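Side-chain contacts in uncharacterized protein (PDB 5F2H), which is of unknown function but probably acts as a hydrolase of the alpha/beta-hydrolase superfamily: residues B[177-182]-B[214-219]; B[166-169]-B[173-176]; B[46-51]-B[68-73]; B[247-252]-B[278-283]; B[145-150]-B[160-165]. One frame throughout, in Å; residues are numbered along the deposited sequence.

Contact 1. Residues B[177-182]-B[214-219]; sequences DDIQRG and ALYTIL
Two residues of the 177-182 segment, Ile179 and Gln180, meet a single side chain of 214-219, the ring of Tyr216. The polar part is one hydrogen bond: Gln180 NE2 donates to Tyr216 OH at 2.5 Å, and the oxygen lies 18° out of the amide plane. The CB of Gln180 starts off away from the other helix, and a bend at chi2 (-61°) swings the amide back to the phenol. Amide and ring planes stand 76° apart, so the two flat groups do not stack. The amide oxygen OE1 has a weak bond to Lys183.

The apolar part is a CH-pi contact. Ile179 CD1 sits over the middle of the Tyr216 ring, 4.2 Å from its centroid, while Ile179 O comes within 3.7 Å of Tyr216 CD2. Tyr216 points its CB toward the opposite helix, and CG anti to the backbone N (chi1 -174°) carries the ring out to both partners. His220 also meets this ring.

A local bond completes the set: Asp178 OD1 accepts from Gln180 N at 3.2 Å, from the anti side of the carboxylate. This is an N-cap at the start of helix 179-195; the first turn of this helix lies against helix 209-219, which begins within a GxSxG pattern resembling the nucleophile elbow of alpha/beta-hydrolases.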
# COMPACT_ATOMS: atom_id res chain seq x y z
N ASP B 177 15.21 31.94 0.58
CA ASP B 177 16.26 32.79 1.14
C ASP B 177 16.43 32.61 2.64
O ASP B 177 17.49 32.18 3.10
CB ASP B 177 15.94 34.27 0.89
CG ASP B 177 16.05 34.67 -0.54
OD1 ASP B 177 16.64 33.91 -1.36
OD2 ASP B 177 15.61 35.80 -0.83
N ASP B 178 15.35 32.93 3.35
CA ASP B 178 15.24 32.85 4.78
C ASP B 178 14.97 31.40 5.12
O ASP B 178 13.82 31.00 5.23
CB ASP B 178 14.10 33.77 5.25
CG ASP B 178 14.01 33.89 6.77
OD1 ASP B 178 14.58 33.05 7.50
OD2 ASP B 178 13.36 34.86 7.23
N ILE B 179 16.03 30.62 5.29
CA ILE B 179 15.91 29.19 5.59
C ILE B 179 15.21 28.83 6.88
O ILE B 179 15.01 27.65 7.17
CB ILE B 179 17.25 28.40 5.51
CG1 ILE B 179 18.25 28.86 6.59
CG2 ILE B 179 17.84 28.50 4.11
CD1 ILE B 179 19.55 28.08 6.59
N GLN B 180 14.84 29.84 7.68
CA GLN B 180 14.15 29.56 8.94
C GLN B 180 12.69 29.41 8.69
O GLN B 180 12.10 28.40 9.09
CB GLN B 180 14.42 30.64 9.96
CG GLN B 180 15.87 30.69 10.38
CD GLN B 180 16.33 29.40 11.02
OE1 GLN B 180 15.51 28.59 11.47
NE2 GLN B 180 17.64 29.22 11.11
N ARG B 181 12.10 30.40 8.03
CA ARG B 181 10.67 30.35 7.72
C ARG B 181 10.44 29.06 6.94
O ARG B 181 9.47 28.35 7.17
CB ARG B 181 10.28 31.56 6.89
CG ARG B 181 10.45 32.86 7.64
CD ARG B 181 10.31 34.06 6.72
NE ARG B 181 9.05 34.10 6.00
CZ ARG B 181 8.73 35.06 5.13
NH1 ARG B 181 9.57 36.07 4.92
NH2 ARG B 181 7.56 35.03 4.50
N GLY B 182 11.37 28.73 6.05
CA GLY B 182 11.28 27.52 5.27
C GLY B 182 11.16 26.30 6.16
O GLY B 182 10.26 25.50 6.01
N ALA B 214 15.23 21.36 2.95
CA ALA B 214 14.90 19.97 3.24
C ALA B 214 15.94 19.39 4.19
O ALA B 214 15.59 18.75 5.18
CB ALA B 214 14.88 19.15 1.97
N LEU B 215 17.22 19.61 3.90
CA LEU B 215 18.27 19.07 4.73
C LEU B 215 18.33 19.80 6.10
O LEU B 215 18.53 19.16 7.13
CB LEU B 215 19.62 19.15 4.02
CG LEU B 215 20.79 18.46 4.76
CD1 LEU B 215 20.53 16.97 4.87
CD2 LEU B 215 22.12 18.68 4.06
N TYR B 216 18.13 21.10 6.11
CA TYR B 216 18.16 21.85 7.36
C TYR B 216 17.09 21.31 8.29
O TYR B 216 17.36 20.94 9.42
CB TYR B 216 17.94 23.33 7.07
CG TYR B 216 18.10 24.22 8.26
CD1 TYR B 216 19.35 24.46 8.80
CD2 TYR B 216 17.04 24.96 8.75
CE1 TYR B 216 19.53 25.34 9.85
CE2 TYR B 216 17.21 25.86 9.80
CZ TYR B 216 18.46 26.03 10.35
OH TYR B 216 18.65 26.90 11.40
N THR B 217 15.88 21.17 7.77
CA THR B 217 14.74 20.67 8.53
C THR B 217 14.99 19.29 9.15
O THR B 217 14.77 19.08 10.33
CB THR B 217 13.47 20.64 7.64
OG1 THR B 217 13.20 21.98 7.18
CG2 THR B 217 12.28 20.17 8.41
N ILE B 218 15.44 18.36 8.32
CA ILE B 218 15.74 17.02 8.80
C ILE B 218 16.67 17.01 9.98
O ILE B 218 16.42 16.34 10.96
CB ILE B 218 16.47 16.18 7.74
CG1 ILE B 218 15.54 15.87 6.57
CG2 ILE B 218 16.95 14.87 8.35
CD1 ILE B 218 16.21 15.08 5.45
N LEU B 219 17.76 17.76 9.86
CA LEU B 219 18.79 17.83 10.89
C LEU B 219 18.32 18.44 12.20
O LEU B 219 18.89 18.12 13.24
CB LEU B 219 20.04 18.54 10.36
CG LEU B 219 20.66 17.85 9.14
CD1 LEU B 219 21.90 18.60 8.70
CD2 LEU B 219 20.98 16.38 9.39

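Contact 2. Residues B[166-169]-B[173-176]; sequences SQIQ and GFVW
A short beta hairpin, strand 168-170 paired with 173-174, brings Ile168 and Phe174 together as an antiparallel non-hydrogen-bonded pair with CA atoms 4.5 Å apart. A backbone bond flanks the pair on each side: Val175 N donates to Gln167 O at 2.8 Å, and Gln169 N to Gly173 O at 3.1 Å. Gln167 O is also approached by Phe174 CA, at 3.4 Å, in a CA-H...O contact.

Ile168 and Phe174 project from the same face of the hairpin. With CG1 of Ile168 anti to the backbone N (chi1 -166°), that branch reaches the ring, and CG1 lies 3.8 Å from Phe174 CE1. On the flank, Val175 CG2 lies 3.9 Å from Gln167 CB. The amide of Gln167 does not bond to the facing strand; its OE1 accepts instead from Asp178 N.

Trp176 turns away from 166-169 toward helix 209-219, touching Ala209 and Val213, and its NE1 donates to His137 O. Across the interface, Trp78 of the second subunit packs on Ile168.

The strand-to-strand hydrogen bonds here are therefore all main-chain, leaving the side chains to add apolar cover within the hairpin, or, as with Gln167 and Trp176, to bond to neighbouring loops and so tie the hairpin to the body of the domain.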
# COMPACT_ATOMS: atom_id res chain seq x y z
N SER B 166 6.46 30.92 1.19
CA SER B 166 5.72 32.16 1.32
C SER B 166 6.57 33.35 0.86
O SER B 166 6.03 34.41 0.60
CB SER B 166 5.37 32.37 2.78
OG SER B 166 6.55 32.37 3.56
N GLN B 167 7.87 33.15 0.69
CA GLN B 167 8.77 34.24 0.30
C GLN B 167 8.69 34.49 -1.21
O GLN B 167 9.42 33.88 -2.00
CB GLN B 167 10.20 33.90 0.73
CG GLN B 167 10.35 33.53 2.21
CD GLN B 167 11.71 32.91 2.52
OE1 GLN B 167 12.76 33.40 2.07
NE2 GLN B 167 11.70 31.82 3.28
N ILE B 168 7.85 35.46 -1.58
CA ILE B 168 7.61 35.82 -2.99
C ILE B 168 8.58 36.91 -3.47
O ILE B 168 8.82 37.89 -2.78
CB ILE B 168 6.13 36.24 -3.18
CG1 ILE B 168 5.74 36.30 -4.65
CG2 ILE B 168 5.82 37.56 -2.48
CD1 ILE B 168 4.29 36.65 -4.87
N GLN B 169 9.16 36.72 -4.65
CA GLN B 169 10.12 37.65 -5.25
C GLN B 169 9.54 38.41 -6.45
O GLN B 169 10.02 39.47 -6.80
CB GLN B 169 11.35 36.87 -5.68
CG GLN B 169 12.47 37.70 -6.29
CD GLN B 169 13.56 36.84 -6.88
OE1 GLN B 169 13.77 35.70 -6.45
NE2 GLN B 169 14.25 37.35 -7.90
N GLY B 173 6.76 33.62 -8.56
CA GLY B 173 8.15 33.17 -8.32
C GLY B 173 8.42 33.19 -6.81
O GLY B 173 8.29 34.22 -6.17
N PHE B 174 8.83 32.07 -6.25
CA PHE B 174 9.05 31.97 -4.82
C PHE B 174 10.48 31.49 -4.44
O PHE B 174 11.10 30.73 -5.19
CB PHE B 174 7.97 31.02 -4.28
CG PHE B 174 6.56 31.46 -4.56
CD1 PHE B 174 5.90 32.32 -3.70
CD2 PHE B 174 5.88 31.00 -5.68
CE1 PHE B 174 4.59 32.73 -3.95
CE2 PHE B 174 4.57 31.42 -5.96
CZ PHE B 174 3.93 32.27 -5.08
N VAL B 175 10.98 31.92 -3.27
CA VAL B 175 12.35 31.56 -2.84
C VAL B 175 12.53 31.09 -1.42
O VAL B 175 11.72 31.43 -0.55
CB VAL B 175 13.33 32.75 -2.95
CG1 VAL B 175 13.47 33.20 -4.40
CG2 VAL B 175 12.87 33.91 -2.09
N TRP B 176 13.64 30.38 -1.19
CA TRP B 176 13.99 29.84 0.15
C TRP B 176 15.14 30.62 0.81
O TRP B 176 15.94 30.04 1.53
CB TRP B 176 14.37 28.37 0.06
CG TRP B 176 13.30 27.52 -0.49
CD1 TRP B 176 13.21 27.00 -1.75
CD2 TRP B 176 12.09 27.16 0.17
NE1 TRP B 176 12.05 26.29 -1.90
CE2 TRP B 176 11.33 26.39 -0.73
CE3 TRP B 176 11.58 27.41 1.45
CZ2 TRP B 176 10.10 25.84 -0.39
CZ3 TRP B 176 10.33 26.86 1.79
CH2 TRP B 176 9.62 26.08 0.86

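Contact 3. Residues B[46-51]-B[68-73]; sequences QIYNFK and MKEAII
Between segments 46-51 and 68-73, which lie on helices 44-58 and 61-74, the CA atoms of Tyr48 and Ala71 come nearest, 6.3 Å apart. Small Ala71 lets the backbones come this near: its CB lies 3.7 Å from Tyr48 CB and also 3.7 Å from Tyr48 CG, and Ala71 CA lies over one face of the tyrosine ring. The phenol thus lies against the flank of the second helix.

The far end of the ring reaches Glu70. Tyr48 OH donates to Glu70 OE2; the modelled 2.4 Å is very short, and at 2.75 Å resolution nothing should be read into its exact length. Glu70 OE2 comes to the edge of the ring, near its plane, yet the carboxylate itself is turned 73° against it. Glu70 gets there by stretching out, with CG anti to the backbone N (chi1 -179°) and the rest of the chain extended, and it crosses the tyrosine side chain at about a right angle. Lys75 stands close to both partners, through a weak hydrogen bond with Tyr48 OH and a long, weak ion pair with Glu70 OE2, and would probably help to balance the acid's charge.

Around this pair the N-terminal helical domain closes in: Phe50 on the first helix packs against Leu14 and Leu18 of helix 10-23, Ile72 on the second packs on Met102 and Cys106 of helix 97-115, and Phe77 and Tyr79, in the loop after helix 61-74, touch Tyr48.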
# COMPACT_ATOMS: atom_id res chain seq x y z
N GLN B 46 -18.09 -28.85 19.69
CA GLN B 46 -17.34 -29.86 18.99
C GLN B 46 -16.40 -30.60 19.92
O GLN B 46 -16.20 -31.81 19.77
CB GLN B 46 -16.53 -29.20 17.88
CG GLN B 46 -15.74 -30.14 16.97
CD GLN B 46 -16.61 -31.12 16.19
OE1 GLN B 46 -17.41 -31.85 16.77
NE2 GLN B 46 -16.35 -31.24 14.89
N ILE B 47 -15.80 -29.88 20.87
CA ILE B 47 -14.90 -30.49 21.85
C ILE B 47 -15.69 -31.43 22.76
O ILE B 47 -15.23 -32.54 23.06
CB ILE B 47 -14.14 -29.45 22.66
CG1 ILE B 47 -13.21 -28.67 21.73
CG2 ILE B 47 -13.29 -30.10 23.73
CD1 ILE B 47 -12.51 -27.52 22.41
N TYR B 48 -16.87 -31.02 23.21
CA TYR B 48 -17.69 -31.90 24.05
C TYR B 48 -18.15 -33.12 23.31
O TYR B 48 -18.20 -34.20 23.89
CB TYR B 48 -18.91 -31.20 24.65
CG TYR B 48 -18.61 -30.27 25.80
CD1 TYR B 48 -18.44 -30.78 27.08
CD2 TYR B 48 -18.54 -28.90 25.63
CE1 TYR B 48 -18.19 -29.94 28.15
CE2 TYR B 48 -18.29 -28.06 26.69
CZ TYR B 48 -18.12 -28.58 27.95
OH TYR B 48 -17.87 -27.76 29.02
N ASN B 49 -18.53 -32.96 22.04
CA ASN B 49 -19.01 -34.08 21.26
C ASN B 49 -17.90 -35.09 21.29
O ASN B 49 -18.12 -36.23 21.68
CB ASN B 49 -19.37 -33.67 19.84
CG ASN B 49 -19.97 -34.81 19.04
OD1 ASN B 49 -20.33 -35.86 19.58
ND2 ASN B 49 -20.12 -34.59 17.75
N PHE B 50 -16.69 -34.67 20.93
CA PHE B 50 -15.55 -35.61 20.97
C PHE B 50 -15.41 -36.30 22.32
O PHE B 50 -15.27 -37.53 22.39
CB PHE B 50 -14.24 -34.94 20.56
CG PHE B 50 -14.02 -34.88 19.07
CD1 PHE B 50 -14.76 -34.03 18.26
CD2 PHE B 50 -13.00 -35.61 18.49
CE1 PHE B 50 -14.54 -33.98 16.89
CE2 PHE B 50 -12.77 -35.55 17.13
CZ PHE B 50 -13.55 -34.74 16.32
N LYS B 51 -15.50 -35.53 23.40
CA LYS B 51 -15.36 -36.12 24.73
C LYS B 51 -16.38 -37.21 25.07
O LYS B 51 -15.99 -38.34 25.37
CB LYS B 51 -15.34 -35.06 25.83
CG LYS B 51 -14.10 -34.18 25.81
CD LYS B 51 -14.10 -33.17 26.94
CE LYS B 51 -12.83 -32.33 26.88
NZ LYS B 51 -12.68 -31.38 28.02
N MSE B 68 -22.22 -35.23 28.41
CA MSE B 68 -23.36 -34.89 27.57
C MSE B 68 -24.21 -33.89 28.29
O MSE B 68 -24.44 -32.79 27.76
CB MSE B 68 -24.11 -36.18 27.26
CG MSE B 68 -24.92 -36.05 25.98
SE MSE B 68 -25.27 -37.83 25.22
CE MSE B 68 -26.08 -37.21 23.54
N LYS B 69 -24.64 -34.21 29.51
CA LYS B 69 -25.48 -33.28 30.30
C LYS B 69 -24.91 -31.88 30.33
O LYS B 69 -25.61 -30.92 30.05
CB LYS B 69 -25.63 -33.73 31.75
CG LYS B 69 -26.47 -34.96 31.99
CD LYS B 69 -26.53 -35.30 33.47
CE LYS B 69 -27.45 -36.48 33.74
NZ LYS B 69 -27.48 -36.86 35.18
N GLU B 70 -23.65 -31.77 30.69
CA GLU B 70 -23.04 -30.46 30.77
C GLU B 70 -23.24 -29.71 29.46
O GLU B 70 -23.92 -28.68 29.41
CB GLU B 70 -21.56 -30.60 31.12
CG GLU B 70 -20.84 -29.28 31.24
CD GLU B 70 -19.38 -29.47 31.66
OE1 GLU B 70 -19.14 -30.33 32.53
OE2 GLU B 70 -18.49 -28.74 31.16
N ALA B 71 -22.67 -30.26 28.40
CA ALA B 71 -22.75 -29.68 27.06
C ALA B 71 -24.13 -29.19 26.66
O ALA B 71 -24.31 -28.05 26.25
CB ALA B 71 -22.31 -30.72 26.05
N ILE B 72 -25.11 -30.08 26.78
CA ILE B 72 -26.46 -29.78 26.39
C ILE B 72 -27.28 -29.05 27.45
O ILE B 72 -27.99 -28.10 27.14
CB ILE B 72 -27.18 -31.06 26.01
CG1 ILE B 72 -26.38 -31.75 24.90
CG2 ILE B 72 -28.60 -30.76 25.54
CD1 ILE B 72 -26.89 -33.11 24.52
N ILE B 73 -27.19 -29.50 28.69
CA ILE B 73 -27.94 -28.86 29.75
C ILE B 73 -27.31 -27.54 30.18
O ILE B 73 -27.82 -26.47 29.88
CB ILE B 73 -28.07 -29.77 30.99
CG1 ILE B 73 -28.70 -31.11 30.62
CG2 ILE B 73 -28.86 -29.08 32.10
CD1 ILE B 73 -30.08 -30.98 30.00

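Contact 4. Residues B[247-252]-B[278-283]; sequences VLQDKN and KDKNIE
Both side-chain torsions of Ile282 lie on the negative side, chi1 -49° and chi2 -63°, and this folded shape drives CD1 against Leu248 and Gln249. CD1 touches Leu248 CB at 3.6 Å and Gln249 CB at 3.4 Å, so a single methyl fits into the step between two successive residues of the 247-252 segment. The other branch, CG2, reaches Leu248 CB at 4.0 Å. Ile282 and Leu248 are both buried and point their CB atoms at each other's segment, which makes this the apolar centre of the contact.

Toward the surface the character changes. Gln249 has CG between the backbone N and the carbonyl carbon (chi1 55°), and beyond it the chain extends across that of Lys280 at about a right angle. Gln249 CB lies 3.9 Å from Lys280 O. The lysine begins by pointing toward the facing segment, but its long extended chain leads off elsewhere, and NZ is hydrogen-bonded to Asn242 OD1.

The backbone that presents these residues is a helix end. Asn281, with positive phi, is the C-prime residue of a Schellman motif closing helix 267-279, and its N donates to Lys278 O at 3.1 Å. Immediately after that reversal, Ile282 leads into strand 284-289, at one edge of this chain's parallel sheet, where Glu283 has backbone bonds with Gly255 of strand 254-260. The weakly bonded helical turn 247-250 leans on helix 209-219, where Val247 and Leu248 both touch Leu219.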
# COMPACT_ATOMS: atom_id res chain seq x y z
N VAL B 247 23.13 13.52 13.05
CA VAL B 247 21.75 13.06 13.06
C VAL B 247 21.48 11.99 12.00
O VAL B 247 20.64 11.12 12.19
CB VAL B 247 20.77 14.25 12.88
CG1 VAL B 247 19.33 13.76 12.80
CG2 VAL B 247 20.91 15.24 14.02
N LEU B 248 22.22 12.03 10.90
CA LEU B 248 22.03 11.05 9.83
C LEU B 248 22.52 9.63 10.16
O LEU B 248 22.03 8.66 9.59
CB LEU B 248 22.73 11.55 8.57
CG LEU B 248 22.29 12.92 8.04
CD1 LEU B 248 23.15 13.31 6.85
CD2 LEU B 248 20.81 12.94 7.67
N GLN B 249 23.47 9.51 11.09
CA GLN B 249 24.02 8.21 11.47
C GLN B 249 23.40 7.62 12.72
O GLN B 249 23.63 6.45 13.03
CB GLN B 249 25.55 8.28 11.62
CG GLN B 249 26.06 9.35 12.58
CD GLN B 249 27.56 9.49 12.56
OE1 GLN B 249 28.27 8.60 12.08
NE2 GLN B 249 28.07 10.60 13.08
N ASP B 250 22.59 8.40 13.44
CA ASP B 250 21.96 7.91 14.67
C ASP B 250 20.49 7.53 14.40
O ASP B 250 19.85 6.94 15.27
CB ASP B 250 22.14 8.88 15.88
CG ASP B 250 21.59 10.26 15.62
OD1 ASP B 250 21.06 10.49 14.53
OD2 ASP B 250 21.69 11.14 16.50
N LYS B 251 19.98 7.81 13.20
CA LYS B 251 18.60 7.46 12.84
C LYS B 251 18.49 6.57 11.59
O LYS B 251 17.39 6.23 11.15
CB LYS B 251 17.70 8.70 12.69
CG LYS B 251 17.56 9.54 13.95
CD LYS B 251 17.08 8.72 15.15
CE LYS B 251 15.76 8.00 14.95
NZ LYS B 251 14.60 8.89 14.73
N ASN B 252 19.64 6.17 11.05
CA ASN B 252 19.69 5.29 9.87
C ASN B 252 18.83 5.77 8.71
O ASN B 252 17.75 5.22 8.45
CB ASN B 252 19.25 3.88 10.29
CG ASN B 252 20.07 3.33 11.44
OD1 ASN B 252 21.15 3.83 11.74
ND2 ASN B 252 19.55 2.30 12.11
N LYS B 278 30.29 10.26 3.45
CA LYS B 278 31.23 9.12 3.44
C LYS B 278 32.05 9.10 4.75
O LYS B 278 32.24 8.05 5.38
CB LYS B 278 32.16 9.19 2.22
CG LYS B 278 33.15 8.04 2.16
CD LYS B 278 34.12 8.14 0.99
CE LYS B 278 35.15 7.01 1.06
NZ LYS B 278 36.15 7.02 -0.04
N ASP B 279 32.51 10.28 5.16
CA ASP B 279 33.28 10.46 6.39
C ASP B 279 32.49 9.98 7.62
O ASP B 279 33.07 9.43 8.55
CB ASP B 279 33.64 11.94 6.59
CG ASP B 279 34.58 12.48 5.51
OD1 ASP B 279 35.28 11.66 4.86
OD2 ASP B 279 34.65 13.72 5.35
N LYS B 280 31.17 10.21 7.61
CA LYS B 280 30.29 9.82 8.72
C LYS B 280 29.55 8.52 8.47
O LYS B 280 28.53 8.23 9.12
CB LYS B 280 29.32 10.94 9.05
CG LYS B 280 30.12 12.15 9.49
CD LYS B 280 29.33 13.24 10.15
CE LYS B 280 30.29 14.36 10.52
NZ LYS B 280 29.68 15.34 11.44
N ASN B 281 30.07 7.78 7.51
CA ASN B 281 29.55 6.48 7.09
C ASN B 281 28.02 6.40 7.04
O ASN B 281 27.41 5.55 7.69
CB ASN B 281 30.15 5.42 8.02
CG ASN B 281 29.89 4.01 7.54
OD1 ASN B 281 29.19 3.78 6.55
ND2 ASN B 281 30.47 3.04 8.24
N ILE B 282 27.41 7.29 6.25
CA ILE B 282 25.95 7.32 6.10
C ILE B 282 25.62 6.56 4.82
O ILE B 282 26.10 6.93 3.75
CB ILE B 282 25.43 8.76 5.93
CG1 ILE B 282 26.00 9.69 7.01
CG2 ILE B 282 23.91 8.76 5.92
CD1 ILE B 282 25.58 9.34 8.41
N GLU B 283 24.77 5.54 4.91
CA GLU B 283 24.43 4.77 3.71
C GLU B 283 23.83 5.75 2.67
O GLU B 283 22.87 6.47 2.95
CB GLU B 283 23.51 3.58 4.04
CG GLU B 283 23.56 2.48 2.99
CD GLU B 283 22.73 1.25 3.35
OE1 GLU B 283 22.12 1.24 4.45
OE2 GLU B 283 22.69 0.29 2.55

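Contact 5. Residues B[145-150]-B[160-165]; sequences IVEPYW and LALPQS
Val146 opens the contact in chain order, its CG1 lying 4.5 Å from Leu162 CD1, a loose apolar touch. The next residue packs more closely: Glu147 CB is 3.4 Å from the same Leu162 CD1, and the two side chains cross at about a right angle. Leu162, with CG anti to the carbonyl carbon (chi1 -62°), thus places one methyl against two adjacent residues of the helix. Only the aliphatic root of Glu147 takes part; CG anti to the backbone N and an extended chain carry its carboxylate off to salt bridges with Lys151 and with Lys122 of the second subunit.

The helix kinks at Pro148 and Tyr149: proline has no N-H to donate, and Tyr149 N bonds to Val146 O, three residues back. Trp150 ends the segment. Leu160 CD2 comes within 3.3 Å of Trp150 O and 4.3 Å of Trp150 CB, while the indole leads away from the strand to Tyr296, whose OH accepts from NE1, and to Phe300, which it meets edge-to-face.

The axes of 145-150 and 160-164 run at 155°, 9.6 Å apart at closest approach. Helix 143-150 is the crossover helix of the beta-alpha-beta unit that starts with strand 131-136, and Leu160 to Gln164 continue the sheet into the second subunit as an antiparallel ladder. Between these segments the leucine methyls make van der Waals contact with side-chain carbons and, for Leu160, with the Trp150 carbonyl, without a hydrogen bond; the polar groups of Glu147 and Trp150 find their partners outside the two segments.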
# COMPACT_ATOMS: atom_id res chain seq x y z
N ILE B 145 5.94 24.44 -11.70
CA ILE B 145 7.27 24.16 -12.24
C ILE B 145 7.99 22.93 -11.70
O ILE B 145 8.77 22.30 -12.39
CB ILE B 145 8.18 25.38 -12.01
CG1 ILE B 145 7.65 26.56 -12.83
CG2 ILE B 145 9.61 25.08 -12.41
CD1 ILE B 145 8.41 27.84 -12.59
N VAL B 146 7.73 22.59 -10.45
CA VAL B 146 8.41 21.46 -9.85
C VAL B 146 7.59 20.16 -9.95
O VAL B 146 8.14 19.08 -9.94
CB VAL B 146 8.79 21.81 -8.39
CG1 VAL B 146 7.54 21.99 -7.54
CG2 VAL B 146 9.68 20.74 -7.78
N GLU B 147 6.28 20.26 -10.10
CA GLU B 147 5.44 19.08 -10.18
C GLU B 147 5.86 18.07 -11.26
O GLU B 147 6.04 16.90 -10.96
CB GLU B 147 3.98 19.52 -10.30
CG GLU B 147 2.95 18.41 -10.50
CD GLU B 147 1.52 18.94 -10.61
OE1 GLU B 147 1.15 19.88 -9.88
OE2 GLU B 147 0.73 18.37 -11.37
N PRO B 148 6.08 18.52 -12.50
CA PRO B 148 6.43 17.58 -13.56
C PRO B 148 7.61 16.65 -13.30
O PRO B 148 7.61 15.52 -13.80
CB PRO B 148 6.74 18.49 -14.75
CG PRO B 148 6.00 19.74 -14.50
CD PRO B 148 5.96 19.90 -13.01
N TYR B 149 8.60 17.11 -12.53
CA TYR B 149 9.78 16.29 -12.27
C TYR B 149 9.60 15.28 -11.15
O TYR B 149 10.41 14.36 -11.02
CB TYR B 149 10.99 17.17 -11.96
CG TYR B 149 11.39 18.13 -13.06
CD1 TYR B 149 12.29 17.76 -14.03
CD2 TYR B 149 10.90 19.43 -13.09
CE1 TYR B 149 12.66 18.65 -15.03
CE2 TYR B 149 11.29 20.33 -14.06
CZ TYR B 149 12.15 19.94 -15.03
OH TYR B 149 12.51 20.83 -16.04
N TRP B 150 8.55 15.42 -10.35
CA TRP B 150 8.36 14.50 -9.21
C TRP B 150 7.04 13.78 -9.26
O TRP B 150 6.69 13.07 -8.33
CB TRP B 150 8.46 15.32 -7.91
CG TRP B 150 9.75 16.06 -7.84
CD1 TRP B 150 10.01 17.28 -8.37
CD2 TRP B 150 10.95 15.63 -7.23
NE1 TRP B 150 11.31 17.64 -8.13
CE2 TRP B 150 11.90 16.65 -7.40
CE3 TRP B 150 11.32 14.48 -6.54
CZ2 TRP B 150 13.20 16.55 -6.92
CZ3 TRP B 150 12.60 14.38 -6.04
CH2 TRP B 150 13.53 15.40 -6.25
N LEU B 160 2.03 12.66 -3.02
CA LEU B 160 3.00 13.72 -3.26
C LEU B 160 2.56 15.06 -2.74
O LEU B 160 1.55 15.60 -3.15
CB LEU B 160 3.28 13.83 -4.77
CG LEU B 160 4.20 14.92 -5.33
CD1 LEU B 160 5.57 14.91 -4.69
CD2 LEU B 160 4.29 14.78 -6.84
N ALA B 161 3.37 15.62 -1.85
CA ALA B 161 3.09 16.90 -1.27
C ALA B 161 4.09 17.86 -1.87
O ALA B 161 5.29 17.59 -1.88
CB ALA B 161 3.29 16.84 0.22
N LEU B 162 3.61 18.96 -2.44
CA LEU B 162 4.49 19.96 -3.02
C LEU B 162 4.25 21.26 -2.27
O LEU B 162 3.24 21.92 -2.49
CB LEU B 162 4.23 20.13 -4.52
CG LEU B 162 4.46 18.91 -5.42
CD1 LEU B 162 4.12 19.22 -6.87
CD2 LEU B 162 5.88 18.41 -5.32
N PRO B 163 5.17 21.63 -1.37
CA PRO B 163 5.02 22.87 -0.61
C PRO B 163 5.53 24.06 -1.39
O PRO B 163 6.42 23.91 -2.21
CB PRO B 163 5.88 22.65 0.63
CG PRO B 163 6.15 21.18 0.67
CD PRO B 163 6.21 20.79 -0.77
N GLN B 164 4.96 25.23 -1.16
CA GLN B 164 5.38 26.43 -1.83
C GLN B 164 5.76 27.45 -0.75
O GLN B 164 5.00 27.68 0.22
CB GLN B 164 4.26 26.99 -2.69
CG GLN B 164 4.70 28.06 -3.67
CD GLN B 164 3.54 28.55 -4.52
OE1 GLN B 164 3.48 28.30 -5.72
NE2 GLN B 164 2.56 29.14 -3.88
N SER B 165 6.92 28.08 -0.93
CA SER B 165 7.40 29.05 0.04
C SER B 165 6.57 30.31 0.03
O SER B 165 6.06 30.73 -0.99
CB SER B 165 8.86 29.42 -0.25
OG SER B 165 9.29 30.45 0.63

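How the contacts relate
Contacts 1, 2, 4 and 5 belong to the alpha/beta-hydrolase part of the chain, whereas contact 3 lies in the N-terminal helical domain, its centre 63 to 77 Å from theirs. Contact 5 is the most buried and has no hydrogen bonds across its segments; the others are partly buried, and contact 4 includes an exposed touching residue, Gln249. Contacts 5 and 2 and the first segment of contact 1 follow one run of chain, 145-182, and touch in series: Ser165 OG bonds to Val175 O, and Gly182 packs on the Trp176 ring. Contacts 1 and 4 share the Leu219 end of helix 209-219. Contacts 1 and 3 each pair a tyrosine hydroxyl with a polar side chain, while contact 2 relies on backbone bonds.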